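Integron cassette protein Vpc_cass2 (Vibrio paracholerae, PDB 3JRT) is of unknown function, an all-helical protein encoded by a mobile integron gene cassette and assembled from two copies of the chain. Local coordinates at residues A[117-123]-A[146-150]; A[46-50]-A[160-166]; A[35-39]-A[181-185]; A[49-53]-A[67-71]. All blocks are in the same frame, centred on the assembly; numbering follows the deposited sequence. Where two conformers were deposited one is given.

Contact 1. Residues A[117-123]-A[146-150]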
# COMPACT_ATOMS: atom_id res chain seq x y z
N ASN A 117 -14.12 2.94 13.70
CA ASN A 117 -13.31 3.99 13.10
C ASN A 117 -13.51 3.94 11.59
O ASN A 117 -12.76 3.27 10.88
CB ASN A 117 -11.84 3.77 13.47
CG ASN A 117 -10.93 4.90 13.01
OD1 ASN A 117 -11.19 5.53 11.99
ND2 ASN A 117 -9.86 5.15 13.75
N THR A 118 -14.53 4.64 11.12
CA THR A 118 -14.99 4.53 9.74
C THR A 118 -14.05 5.16 8.72
O THR A 118 -14.13 4.84 7.53
CB THR A 118 -16.40 5.11 9.56
OG1 THR A 118 -16.38 6.52 9.81
CG2 THR A 118 -17.36 4.46 10.54
N ALA A 119 -13.18 6.05 9.16
CA ALA A 119 -12.16 6.58 8.26
C ALA A 119 -11.30 5.44 7.67
O ALA A 119 -10.86 5.50 6.51
CB ALA A 119 -11.29 7.60 9.00
N ILE A 120 -11.09 4.39 8.46
CA ILE A 120 -10.29 3.25 8.03
C ILE A 120 -10.83 2.61 6.76
O ILE A 120 -10.11 2.46 5.77
CB ILE A 120 -10.17 2.19 9.13
CG1 ILE A 120 -9.33 2.74 10.28
CG2 ILE A 120 -9.50 0.90 8.57
CD1 ILE A 120 -9.06 1.74 11.41
N LYS A 121 -12.11 2.27 6.77
CA LYS A 121 -12.76 1.66 5.62
C LYS A 121 -12.81 2.65 4.47
O LYS A 121 -12.52 2.30 3.33
CB LYS A 121 -14.17 1.21 6.00
CG LYS A 121 -14.77 0.14 5.11
CD LYS A 121 -16.14 -0.28 5.66
CE LYS A 121 -16.68 -1.53 4.96
NZ LYS A 121 -17.88 -2.07 5.66
N LYS A 122 -13.15 3.90 4.77
CA LYS A 122 -13.21 4.94 3.75
C LYS A 122 -11.87 5.09 3.02
O LYS A 122 -11.83 5.15 1.80
CB LYS A 122 -13.61 6.29 4.35
CG LYS A 122 -15.00 6.35 4.92
CD LYS A 122 -15.42 7.82 5.17
CE LYS A 122 -16.60 7.90 6.12
NZ LYS A 122 -17.06 9.32 6.35
N LEU A 123 -10.79 5.15 3.78
CA LEU A 123 -9.46 5.26 3.18
C LEU A 123 -9.10 4.01 2.38
O LEU A 123 -8.61 4.10 1.24
CB LEU A 123 -8.40 5.59 4.24
CG LEU A 123 -8.51 7.03 4.78
CD1 LEU A 123 -7.92 7.19 6.18
CD2 LEU A 123 -7.83 7.99 3.82
N GLU A 146 -9.76 12.56 6.30
CA GLU A 146 -10.04 11.21 6.78
C GLU A 146 -8.89 10.70 7.64
O GLU A 146 -9.10 9.95 8.59
CB GLU A 146 -10.32 10.24 5.64
CG GLU A 146 -11.69 10.44 5.00
CD GLU A 146 -12.83 10.42 6.02
OE1 GLU A 146 -12.79 9.59 6.95
OE2 GLU A 146 -13.76 11.24 5.87
N ILE A 147 -7.69 11.12 7.30
CA ILE A 147 -6.52 10.69 8.05
C ILE A 147 -6.50 11.28 9.46
O ILE A 147 -6.08 10.63 10.41
CB ILE A 147 -5.22 11.04 7.30
CG1 ILE A 147 -5.08 10.14 6.08
CG2 ILE A 147 -4.03 10.86 8.21
CD1 ILE A 147 -3.83 10.42 5.25
N ILE A 148 -6.98 12.52 9.57
CA ILE A 148 -7.10 13.17 10.87
C ILE A 148 -8.20 12.48 11.70
O ILE A 148 -8.01 12.21 12.89
CB ILE A 148 -7.36 14.67 10.68
CG1 ILE A 148 -6.13 15.32 10.00
CG2 ILE A 148 -7.75 15.37 12.02
CD1 ILE A 148 -6.28 16.81 9.77
N LYS A 149 -9.33 12.18 11.08
CA LYS A 149 -10.37 11.43 11.77
C LYS A 149 -9.86 10.08 12.28
O LYS A 149 -10.20 9.63 13.36
CB LYS A 149 -11.58 11.21 10.85
CG LYS A 149 -12.40 12.50 10.60
CD LYS A 149 -13.54 12.24 9.62
CE LYS A 149 -14.19 13.52 9.18
NZ LYS A 149 -15.28 13.23 8.22
N MSE A 150 -9.04 9.43 11.48
CA MSE A 150 -8.60 8.10 11.84
C MSE A 150 -7.76 8.18 13.12
O MSE A 150 -7.92 7.37 14.04
CB MSE A 150 -7.78 7.51 10.70
CG MSE A 150 -7.51 6.02 10.83
SE MSE A 150 -6.19 5.39 9.53
CE MSE A 150 -6.02 3.55 10.15
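Helices 118-123 and 146-150 run nearly antiparallel, their axes 8.5 Å apart and at 145° to each other, and Ala119 faces Met150 where the backbones come nearest. The small Ala119 side chain permits this approach: its CB packs on Met150 CB and lies 3.2 Å from Glu146 OE1. Just before the first helix, Asn117 sends its amide across to the opposite backbone. With CG anti to the backbone N (chi1 -174°), ND2 donates to Met150 O at 3.0 Å, in the carbonyl plane and on a lone pair of that oxygen. Met150, a selenomethionine, extends its chain at about a right angle across Ile120; its CE sits 3.4 Å from Ile120 CG1, a tight fit, while its SE touches Leu123 CD1. The two segments belong to consecutive helices of an all-helical fold, and Phe159 of helix 157-163 together with Val79 of helix 64-91 packs against the Ile120 and Met150 side chains. One turn beyond Ala119, Leu123 CG rests on Glu146 CB at 3.8 Å, and Leu123 CD1 reaches Ile147 CG1. The Glu146 chain bends at chi2 (-53°), turning its carboxylate toward Lys122. There OE2 is shared by two ammonium groups, in a long salt bridge to Lys122 NZ at 3.8 Å and a shorter one, with a weak hydrogen bond, to Lys149 NZ at 3.4 Å; OE1 is buried without a polar partner.

Contact 2. Residues A[46-50]-A[160-166]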
# COMPACT_ATOMS: atom_id res chain seq x y z
N VAL A 46 4.08 1.08 10.51
CA VAL A 46 4.26 1.95 11.68
C VAL A 46 5.72 2.35 11.85
O VAL A 46 6.02 3.52 12.07
CB VAL A 46 3.74 1.24 12.97
CG1 VAL A 46 4.18 1.99 14.24
CG2 VAL A 46 2.24 1.10 12.93
N THR A 47 6.62 1.37 11.72
CA THR A 47 8.06 1.61 11.86
C THR A 47 8.56 2.61 10.81
O THR A 47 9.28 3.56 11.11
CB THR A 47 8.88 0.31 11.73
OG1 THR A 47 8.54 -0.58 12.79
CG2 THR A 47 10.39 0.61 11.79
N VAL A 48 8.20 2.38 9.56
CA VAL A 48 8.60 3.29 8.50
C VAL A 48 8.12 4.72 8.77
O VAL A 48 8.88 5.68 8.64
CB VAL A 48 8.07 2.83 7.15
CG1 VAL A 48 8.23 3.93 6.10
CG2 VAL A 48 8.81 1.55 6.70
N LEU A 49 6.86 4.85 9.15
CA LEU A 49 6.23 6.15 9.38
C LEU A 49 6.96 6.87 10.50
O LEU A 49 7.37 8.01 10.36
CB LEU A 49 4.76 5.96 9.73
CG LEU A 49 3.94 7.25 9.88
CD1 LEU A 49 4.26 8.21 8.73
CD2 LEU A 49 2.45 6.92 9.95
N LYS A 50 7.17 6.17 11.60
CA LYS A 50 7.94 6.72 12.70
C LYS A 50 9.37 7.07 12.34
O LYS A 50 9.87 8.10 12.78
CB LYS A 50 7.84 5.83 13.93
CG LYS A 50 6.49 6.04 14.62
CD LYS A 50 6.09 4.90 15.53
CE LYS A 50 7.03 4.74 16.67
NZ LYS A 50 6.41 3.89 17.74
N LEU A 160 -0.95 4.91 16.54
CA LEU A 160 0.22 4.11 16.16
C LEU A 160 0.58 3.11 17.26
O LEU A 160 0.86 1.94 16.99
CB LEU A 160 1.42 5.01 15.85
CG LEU A 160 1.34 5.86 14.57
CD1 LEU A 160 2.65 6.61 14.32
CD2 LEU A 160 0.98 5.01 13.35
N ASP A 161 0.58 3.57 18.52
CA ASP A 161 0.91 2.70 19.64
C ASP A 161 -0.12 1.60 19.80
O ASP A 161 0.19 0.49 20.24
CB ASP A 161 1.03 3.49 20.94
CG ASP A 161 2.41 4.06 21.15
OD1 ASP A 161 3.29 3.82 20.30
OD2 ASP A 161 2.62 4.75 22.17
N TRP A 162 -1.35 1.92 19.43
CA TRP A 162 -2.44 0.96 19.45
C TRP A 162 -2.26 -0.12 18.38
O TRP A 162 -2.66 -1.26 18.57
CB TRP A 162 -3.76 1.69 19.25
CG TRP A 162 -4.97 0.81 19.25
CD1 TRP A 162 -5.67 0.36 20.34
CD2 TRP A 162 -5.67 0.31 18.10
NE1 TRP A 162 -6.74 -0.40 19.94
CE2 TRP A 162 -6.76 -0.45 18.57
CE3 TRP A 162 -5.48 0.44 16.73
CZ2 TRP A 162 -7.66 -1.07 17.71
CZ3 TRP A 162 -6.36 -0.20 15.87
CH2 TRP A 162 -7.44 -0.95 16.37
N ILE A 163 -1.68 0.26 17.24
CA ILE A 163 -1.37 -0.72 16.21
C ILE A 163 -0.17 -1.55 16.65
O ILE A 163 -0.23 -2.77 16.75
CB ILE A 163 -0.99 -0.06 14.87
CG1 ILE A 163 -2.15 0.74 14.29
CG2 ILE A 163 -0.51 -1.13 13.88
CD1 ILE A 163 -3.32 -0.12 13.87
N CYS A 164 0.93 -0.85 16.92
CA CYS A 164 2.17 -1.51 17.24
C CYS A 164 3.11 -0.56 17.98
O CYS A 164 3.74 0.29 17.35
CB CYS A 164 2.84 -1.96 15.95
SG CYS A 164 4.31 -3.02 16.20
N PRO A 165 3.22 -0.73 19.31
CA PRO A 165 4.08 0.08 20.18
C PRO A 165 5.55 -0.29 20.00
O PRO A 165 5.83 -1.38 19.53
CB PRO A 165 3.64 -0.34 21.59
CG PRO A 165 2.66 -1.52 21.42
CD PRO A 165 2.71 -1.93 19.99
N ASP A 166 6.47 0.60 20.36
CA ASP A 166 7.89 0.28 20.31
C ASP A 166 8.23 -0.81 21.32
O ASP A 166 7.61 -0.90 22.38
CB ASP A 166 8.74 1.52 20.60
CG ASP A 166 8.69 2.54 19.48
OD1 ASP A 166 8.26 2.18 18.37
OD2 ASP A 166 9.07 3.71 19.72
O HOH W 1 3.93 3.15 17.75
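Lys50 reaches Asp166 through a side chain that leaves the helix with CG anti to its own carbonyl carbon and then bends at chi3 (64°), which carries NZ over the loop following helix 157-163. Asp166, whose CG is likewise anti to the carbonyl carbon (chi1 -70°), brings its carboxylate from the opposite direction. The resulting salt bridge is short, 2.6 Å from Lys50 NZ to Asp166 OD1, with the ammonium group lying above the carboxylate plane; since Asp166 is poorly ordered, its exact geometry deserves caution. A water accepts a second hydrogen bond from Lys50 NZ and donates to Asp161 OD1 and to Cys164 O, so one solvent molecule ties the lysine to the last turn of the helix and to the first residue beyond it. Asp161 OD1 itself stays 4.0 Å from Lys50 NZ, too far for a direct salt bridge but near enough for attraction.

Beneath these polar groups the contact is aliphatic. The Lys50 chain slides past Leu160 in the opposite direction, CG against CD1 at 3.9 Å. The other Leu160 branch, CD2, meets both Val46 CG2 and Leu49 CD2. Val46 CG2 also packs 3.7 Å from Ile163 CG2, and Val46 CG1 touches Cys164 O.

The contact seats the short helix 157-163 and its exit loop on the long helix 27-53. Leu42 of that long helix and Cys82 of helix 64-91 also pack on Ile163, and Leu49 continues onto Trp71 and Cys74 of helix 64-91.

Contact 3. Residues A[35-39]-A[181-185]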
# COMPACT_ATOMS: atom_id res chain seq x y z
N LEU A 35 -2.33 -14.22 9.16
CA LEU A 35 -2.00 -13.62 10.45
C LEU A 35 -0.57 -13.13 10.46
O LEU A 35 -0.29 -12.02 10.89
CB LEU A 35 -2.23 -14.61 11.60
CG LEU A 35 -3.69 -14.96 11.92
CD1 LEU A 35 -3.75 -16.06 12.96
CD2 LEU A 35 -4.47 -13.74 12.40
N SER A 36 0.33 -13.98 9.97
CA SER A 36 1.75 -13.65 9.95
C SER A 36 2.02 -12.45 9.07
O SER A 36 2.81 -11.59 9.43
CB SER A 36 2.59 -14.86 9.48
OG SER A 36 2.65 -15.85 10.49
N GLY A 37 1.36 -12.40 7.93
CA GLY A 37 1.49 -11.26 7.04
C GLY A 37 1.00 -9.98 7.71
O GLY A 37 1.65 -8.95 7.60
N LEU A 38 -0.14 -10.07 8.39
CA LEU A 38 -0.71 -8.93 9.11
C LEU A 38 0.26 -8.36 10.13
O LEU A 38 0.45 -7.16 10.19
CB LEU A 38 -2.00 -9.31 9.82
CG LEU A 38 -3.22 -9.53 8.94
CD1 LEU A 38 -4.40 -10.10 9.75
CD2 LEU A 38 -3.58 -8.23 8.30
N ILE A 39 0.88 -9.24 10.92
CA ILE A 39 1.84 -8.83 11.94
C ILE A 39 2.99 -8.05 11.30
O ILE A 39 3.38 -6.98 11.78
CB ILE A 39 2.42 -10.04 12.71
CG1 ILE A 39 1.38 -10.63 13.66
CG2 ILE A 39 3.70 -9.67 13.48
CD1 ILE A 39 1.70 -12.07 14.09
N ILE A 181 -2.86 -9.96 17.33
CA ILE A 181 -2.80 -10.78 16.14
C ILE A 181 -1.74 -11.85 16.34
O ILE A 181 -1.87 -12.96 15.83
CB ILE A 181 -2.51 -9.96 14.87
CG1 ILE A 181 -3.74 -9.11 14.50
CG2 ILE A 181 -2.13 -10.89 13.70
CD1 ILE A 181 -3.50 -8.19 13.35
N GLU A 182 -0.70 -11.51 17.10
CA GLU A 182 0.35 -12.46 17.49
C GLU A 182 -0.17 -13.50 18.49
O GLU A 182 0.24 -14.66 18.47
CB GLU A 182 1.53 -11.69 18.07
CG GLU A 182 2.73 -12.56 18.41
CD GLU A 182 3.99 -11.75 18.60
OE1 GLU A 182 3.93 -10.51 18.50
OE2 GLU A 182 5.06 -12.36 18.86
N LEU A 183 -1.08 -13.08 19.37
CA LEU A 183 -1.73 -13.98 20.31
C LEU A 183 -2.42 -15.11 19.57
O LEU A 183 -2.39 -16.27 19.99
CB LEU A 183 -2.76 -13.23 21.14
CG LEU A 183 -2.59 -13.24 22.66
CD1 LEU A 183 -1.18 -12.83 23.04
CD2 LEU A 183 -3.62 -12.31 23.30
N LEU A 184 -3.07 -14.75 18.46
CA LEU A 184 -3.80 -15.72 17.65
C LEU A 184 -2.84 -16.57 16.82
O LEU A 184 -2.93 -17.79 16.83
CB LEU A 184 -4.80 -15.02 16.72
CG LEU A 184 -5.70 -13.98 17.38
CD1 LEU A 184 -6.67 -13.41 16.38
CD2 LEU A 184 -6.45 -14.60 18.53
N ARG A 185 -1.90 -15.93 16.13
CA ARG A 185 -0.97 -16.69 15.31
C ARG A 185 -0.33 -17.81 16.13
O ARG A 185 -0.39 -18.97 15.75
CB ARG A 185 0.11 -15.81 14.69
CG ARG A 185 1.01 -16.57 13.70
CD ARG A 185 2.37 -15.93 13.59
NE ARG A 185 2.96 -15.72 14.91
CZ ARG A 185 4.06 -15.01 15.13
NH1 ARG A 185 4.69 -14.45 14.11
NH2 ARG A 185 4.53 -14.86 16.36
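Ile181 opens the contact between helices 35-39 and 181-185 by sliding past Ile39 in the opposite direction, its CG2 3.5 Å from Ile39 CG1. The same methyl lies against Leu35 O and Leu35 CD2, while the other branch, CD1, crosses to Leu38 CB at 4.0 Å. Glu182 adds its CA and CB as a surface for Ile39 CD1; its carboxylate turns elsewhere, to salt bridges with Arg185 and Lys173. From Leu184, CB packs on Leu35 CD1. Arg185 then closes the row where the two backbones are nearest. Its CB meets Leu35 CB, and a bend at chi3 (51°) folds the guanidinium over Ile39, whose CD1 lies 3.6 Å above one face, offset toward the rim. Ser36 OG touches Arg185 CD at 3.1 Å and is hydrogen-bonded to Glu32, which also meets the Arg185 side chain. The guanidinium thus flanks the aliphatic packing, on the side of Ser36 and Glu32.

The axes of 35-39 and 181-185 are 9.3 Å apart and inclined at 152°, so the C-terminal helix 177-188 packs nearly antiparallel on helix 27-53 here. Helix 64-91 borders the apolar side, with Leu88 on Leu35, Asn81 and Lys84 on Leu38, and Tyr85 on Ile181.

Contact 4. Residues A[49-53]-A[67-71]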
# COMPACT_ATOMS: atom_id res chain seq x y z
N LEU A 49 6.86 4.85 9.15
CA LEU A 49 6.23 6.15 9.38
C LEU A 49 6.96 6.87 10.50
O LEU A 49 7.37 8.01 10.36
CB LEU A 49 4.76 5.96 9.73
CG LEU A 49 3.94 7.25 9.88
CD1 LEU A 49 4.26 8.21 8.73
CD2 LEU A 49 2.45 6.92 9.95
N LYS A 50 7.17 6.17 11.60
CA LYS A 50 7.94 6.72 12.70
C LYS A 50 9.37 7.07 12.34
O LYS A 50 9.87 8.10 12.78
CB LYS A 50 7.84 5.83 13.93
CG LYS A 50 6.49 6.04 14.62
CD LYS A 50 6.09 4.90 15.53
CE LYS A 50 7.03 4.74 16.67
NZ LYS A 50 6.41 3.89 17.74
N ASP A 51 10.01 6.24 11.53
CA ASP A 51 11.36 6.55 11.05
C ASP A 51 11.39 7.92 10.36
O ASP A 51 12.20 8.77 10.70
CB ASP A 51 11.89 5.47 10.11
CG ASP A 51 12.32 4.22 10.84
OD1 ASP A 51 12.34 4.25 12.09
OD2 ASP A 51 12.64 3.21 10.17
N TYR A 52 10.48 8.12 9.42
CA TYR A 52 10.45 9.37 8.66
C TYR A 52 10.02 10.57 9.50
O TYR A 52 10.54 11.67 9.33
CB TYR A 52 9.65 9.24 7.35
CG TYR A 52 10.45 8.53 6.30
CD1 TYR A 52 10.39 7.15 6.16
CD2 TYR A 52 11.32 9.23 5.47
CE1 TYR A 52 11.16 6.50 5.21
CE2 TYR A 52 12.08 8.59 4.51
CZ TYR A 52 12.00 7.22 4.39
OH TYR A 52 12.77 6.57 3.45
N GLU A 53 9.09 10.35 10.42
CA GLU A 53 8.69 11.41 11.34
C GLU A 53 9.85 11.83 12.23
O GLU A 53 9.85 12.91 12.79
CB GLU A 53 7.48 10.99 12.17
CG GLU A 53 6.17 11.11 11.40
CD GLU A 53 5.91 12.53 10.91
OE1 GLU A 53 5.82 13.45 11.75
OE2 GLU A 53 5.80 12.73 9.68
N ARG A 67 6.31 14.59 2.39
CA ARG A 67 5.84 14.09 3.67
C ARG A 67 4.45 13.46 3.56
O ARG A 67 4.22 12.39 4.08
CB ARG A 67 5.86 15.19 4.73
CG ARG A 67 5.52 14.72 6.11
CD ARG A 67 5.80 15.78 7.18
NE ARG A 67 5.40 15.30 8.49
CZ ARG A 67 4.20 15.50 9.02
NH1 ARG A 67 3.30 16.19 8.34
NH2 ARG A 67 3.91 15.01 10.21
N GLN A 68 3.53 14.14 2.89
CA GLN A 68 2.20 13.57 2.68
C GLN A 68 2.26 12.21 1.97
O GLN A 68 1.48 11.30 2.25
CB GLN A 68 1.31 14.54 1.89
CG GLN A 68 0.72 15.65 2.70
CD GLN A 68 -0.06 16.68 1.85
OE1 GLN A 68 -0.41 17.77 2.34
NE2 GLN A 68 -0.33 16.35 0.58
N CYS A 69 3.18 12.08 1.03
CA CYS A 69 3.28 10.85 0.26
C CYS A 69 3.70 9.69 1.16
O CYS A 69 3.22 8.57 0.99
CB CYS A 69 4.25 11.03 -0.92
SG CYS A 69 3.57 12.03 -2.24
N ILE A 70 4.59 9.98 2.10
CA ILE A 70 5.01 8.99 3.09
C ILE A 70 3.84 8.55 3.96
O ILE A 70 3.64 7.36 4.21
CB ILE A 70 6.16 9.52 3.98
CG1 ILE A 70 7.41 9.74 3.13
CG2 ILE A 70 6.48 8.54 5.09
CD1 ILE A 70 8.47 10.61 3.81
N TRP A 71 3.07 9.53 4.44
CA TRP A 71 1.88 9.25 5.23
C TRP A 71 0.88 8.40 4.46
O TRP A 71 0.31 7.46 5.00
CB TRP A 71 1.23 10.54 5.79
CG TRP A 71 1.98 11.03 6.99
CD1 TRP A 71 3.20 11.63 7.00
CD2 TRP A 71 1.58 10.90 8.35
NE1 TRP A 71 3.58 11.90 8.30
CE2 TRP A 71 2.60 11.47 9.15
CE3 TRP A 71 0.46 10.36 8.98
CZ2 TRP A 71 2.52 11.53 10.54
CZ3 TRP A 71 0.39 10.39 10.36
CH2 TRP A 71 1.41 10.99 11.13
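Polar bonds gather on Glu53, whose carboxylate is gripped by Arg67 and Trp71 together. Arg67 NH2 donates to Glu53 OE1 at 2.9 Å in an almost straight bond (177°) within the guanidinium plane, on the syn side of the oxygen but tilted out of the carboxylate plane; a weak, bent bond from Arg67 NE to Glu53 OE2 completes the salt bridge. Trp71 NE1 donates to Glu53 OE2 at 2.7 Å, in the indole plane but from above the carboxylate plane. A bend at chi2 (-58°) brings the glutamate to both donors, and the carboxylate is steeply inclined to the guanidinium plane. Arg59 makes a further salt bridge to OE1, which would probably favour the ionised carboxylate.

These bonds join the C-terminal end of helix 27-53 to helix 64-91 in an antiparallel helical hairpin; the axes of 49-53 and 67-71 pass 10.5 Å apart at 162°. Among the apolar contacts, Leu49 CD1 makes a CH-pi interaction over one face of Trp71, 3.7 Å from the centroid of the five-membered ring. Ile70 CD1 crosses to Tyr52 CD2 at 3.6 Å, and Ile70 CG2 lies near Tyr52 CB. At the dimer interface, Ile44 of the second subunit packs on Ile70.

Helix 27-53 is common to contacts 2, 3 and 4, meeting helix 157-163 with its exit loop, helix 177-188 and helix 64-91 in turn; contact 1 instead pairs helices 118-128 and 140-151. Contacts 1 and 2 are mostly buried, with the lysines of both, and the aspartates of contact 2, at the margin; contact 1 also buries Glu146. Contacts 3 and 4 are only partly buried. Contact 3 relies on aliphatic packing and an arginine laid over an isoleucine, while contact 4 combines a salt bridge with an indole hydrogen bond, and contact 2 a salt bridge with a bridging water. Contacts 2 and 4 share Leu49, their centres about 12 Å apart; contacts 1 and 3 lie on opposite sides of the chain's centre.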